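Local coordinates for peroxisomal fatty acid beta-oxidation multifunctional protein MFP2 (PDB 2WTB), which hydrates long-chain enoyl-CoA and oxidises 3-hydroxyacyl-CoA of varied chain length during peroxisomal fatty acid beta-oxidation in germinating seeds, at residues D676-G679 against S680-Y684. Residues are numbered along the deposited sequence; the frame is centred on the assembly and turned at random.
Sequences DSIG and SKYIY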
ATOM      1  N   ASP A 676      17.488   7.387   7.863  1.00 66.25           N
ATOM      2  CA  ASP A 676      18.244   8.445   7.203  1.00 65.39           C
ATOM      3  C   ASP A 676      17.592   9.805   7.424  1.00 76.63           C
ATOM      4  O   ASP A 676      18.232  10.846   7.268  1.00 71.54           O
ATOM      5  CB  ASP A 676      18.386   8.160   5.710  1.00 72.56           C
ATOM      6  CG  ASP A 676      19.557   7.248   5.402  1.00 89.72           C
ATOM      7  OD1 ASP A 676      19.537   6.585   4.343  1.00 84.41           O
ATOM      8  OD2 ASP A 676      20.499   7.196   6.223  1.00 94.53           O
ATOM      9  N   SER A 677      16.315   9.788   7.788  1.00 79.49           N
ATOM     10  CA  SER A 677      15.584  11.012   8.077  1.00 74.70           C
ATOM     11  C   SER A 677      16.100  11.639   9.367  1.00 85.72           C
ATOM     12  O   SER A 677      15.970  12.846   9.584  1.00 85.30           O
ATOM     13  CB  SER A 677      14.088  10.721   8.192  1.00 81.42           C
ATOM     14  OG  SER A 677      13.367  11.894   8.525  1.00110.26           O
ATOM     15  N   ILE A 678      16.691  10.806  10.218  1.00 86.04           N
ATOM     16  CA  ILE A 678      17.232  11.253  11.494  1.00 87.03           C
ATOM     17  C   ILE A 678      18.736  11.479  11.399  1.00 93.68           C
ATOM     18  O   ILE A 678      19.281  12.382  12.035  1.00111.04           O
ATOM     19  CB  ILE A 678      16.941  10.233  12.609  1.00 83.39           C
ATOM     20  CG1 ILE A 678      15.435  10.135  12.854  1.00 82.63           C
ATOM     21  CG2 ILE A 678      17.663  10.616  13.893  1.00 84.03           C
ATOM     22  CD1 ILE A 678      15.063   9.143  13.925  1.00 84.76           C
ATOM     23  N   GLY A 679      19.401  10.658  10.593  1.00 85.39           N
ATOM     24  CA  GLY A 679      20.836  10.769  10.407  1.00 86.38           C
ATOM     25  C   GLY A 679      21.583   9.598  11.012  1.00 85.30           C
ATOM     26  O   GLY A 679      21.392   9.266  12.182  1.00 91.20           O
ATOM     27  N   SER A 680      22.436   8.969  10.211  1.00 80.79           N
ATOM     28  CA  SER A 680      23.194   7.808  10.661  1.00 84.44           C
ATOM     29  C   SER A 680      24.126   8.156  11.818  1.00 92.17           C
ATOM     30  O   SER A 680      24.263   7.384  12.766  1.00 94.59           O
ATOM     31  CB  SER A 680      23.999   7.213   9.506  1.00 82.85           C
ATOM     32  OG  SER A 680      24.941   8.147   9.007  1.00 87.56           O
ATOM     33  N   LYS A 681      24.765   9.318  11.735  1.00 89.08           N
ATOM     34  CA  LYS A 681      25.702   9.748  12.765  1.00 92.92           C
ATOM     35  C   LYS A 681      25.025   9.827  14.133  1.00 82.05           C
ATOM     36  O   LYS A 681      25.599   9.423  15.143  1.00 80.76           O
ATOM     37  CB  LYS A 681      26.333  11.093  12.395  1.00106.68           C
ATOM     38  CG  LYS A 681      27.608  11.412  13.160  1.00110.05           C
ATOM     39  CD  LYS A 681      28.417  12.489  12.458  1.00107.94           C
ATOM     40  CE  LYS A 681      29.811  12.602  13.052  1.00108.63           C
ATOM     41  NZ  LYS A 681      30.675  13.528  12.270  1.00112.16           N
ATOM     42  N   TYR A 682      23.801  10.346  14.156  1.00 77.11           N
ATOM     43  CA  TYR A 682      23.013  10.398  15.380  1.00 78.71           C
ATOM     44  C   TYR A 682      22.688   8.991  15.876  1.00 85.71           C
ATOM     45  O   TYR A 682      23.063   8.611  16.985  1.00 86.53           O
ATOM     46  CB  TYR A 682      21.720  11.179  15.147  1.00 83.82           C
ATOM     47  CG  TYR A 682      20.830  11.275  16.367  1.00 90.08           C
ATOM     48  CD1 TYR A 682      20.873  12.388  17.196  1.00 98.40           C
ATOM     49  CD2 TYR A 682      19.943  10.254  16.685  1.00 91.27           C
ATOM     50  CE1 TYR A 682      20.059  12.481  18.310  1.00102.84           C
ATOM     51  CE2 TYR A 682      19.127  10.338  17.797  1.00 97.93           C
ATOM     52  CZ  TYR A 682      19.189  11.454  18.606  1.00103.40           C
ATOM     53  OH  TYR A 682      18.377  11.538  19.714  1.00103.46           O
ATOM     54  N   ILE A 683      21.987   8.223  15.046  1.00 91.96           N
ATOM     55  CA  ILE A 683      21.616   6.850  15.382  1.00 86.47           C
ATOM     56  C   ILE A 683      22.820   6.047  15.869  1.00 84.96           C
ATOM     57  O   ILE A 683      22.718   5.274  16.820  1.00 83.85           O
ATOM     58  CB  ILE A 683      20.968   6.129  14.179  1.00 75.17           C
ATOM     59  CG1 ILE A 683      19.695   6.856  13.746  1.00 65.30           C
ATOM     60  CG2 ILE A 683      20.659   4.679  14.522  1.00 71.83           C
ATOM     61  CD1 ILE A 683      18.942   6.162  12.631  1.00 71.97           C
ATOM     62  N   TYR A 684      23.958   6.237  15.210  1.00 76.55           N
ATOM     63  CA  TYR A 684      25.194   5.570  15.600  1.00 81.38           C
ATOM     64  C   TYR A 684      25.642   6.020  16.986  1.00 85.53           C
ATOM     65  O   TYR A 684      25.780   5.206  17.899  1.00 81.13           O
ATOM     66  CB  TYR A 684      26.292   5.848  14.571  1.00 87.78           C
ATOM     67  CG  TYR A 684      27.671   5.367  14.970  1.00 94.63           C
ATOM     68  CD1 TYR A 684      27.932   4.014  15.148  1.00 95.39           C
ATOM     69  CD2 TYR A 684      28.715   6.264  15.149  1.00 98.59           C
ATOM     70  CE1 TYR A 684      29.192   3.571  15.507  1.00 96.55           C
ATOM     71  CE2 TYR A 684      29.978   5.829  15.506  1.00104.34           C
ATOM     72  CZ  TYR A 684      30.211   4.482  15.683  1.00100.48           C
ATOM     73  OH  TYR A 684      31.469   4.044  16.039  1.00 95.80           O
TER
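G679 O accepts a hydrogen bond from I683 N at 3.1 Å, the first backbone bond of the helix that starts at S680. The bond is nearly straight, with an N-H...O angle of 171°. G679 is the first residue to leave helical angles after 671-678, whose last turn is weakly bonded, and also the N-cap of helix 680-694. A single glycine, G679, separates the two helices. Its phi of 111° with psi 128° is a backbone shape that glycine takes readily, and it turns the chain out of one helix and into the next. The next bond along the helix runs from Y684 N to S680 O, 2.7 Å.

Across the link the side-chain contact is apolar. I678 reaches over with its CG2 branch, which stands anti to the backbone N. This methyl meets the Y682 ring obliquely, with I678 CG2 3.6 Å from Y682 CD2. With Y682 CG also anti to its backbone N (chi1 180°), the ring lies beside I678. The same I678 CG2 lies more loosely against I683, 4.3 Å from its CG1. I683 CG1 also packs 3.3 Å from G679 O, beside the carbonyl that accepts the I683 N-H.

The polar ends of Y682 and S680 bond to residues outside the turn. Y682 OH is hydrogen-bonded to E629 OE1, and S680 OG to V712 O. This is a one-residue link between consecutive helices, away from the annotated active-site residues. F633 of helix 624-644 touches I678, Y682 and I683, so one aromatic side chain packs against both helices. The chain near the C-terminus closes in at D676, whose carboxylate takes the backbone N-H groups of L714 and S715. Further along helix 680-694, Y684 rests on L704, A705 and S709 of helix 702-710.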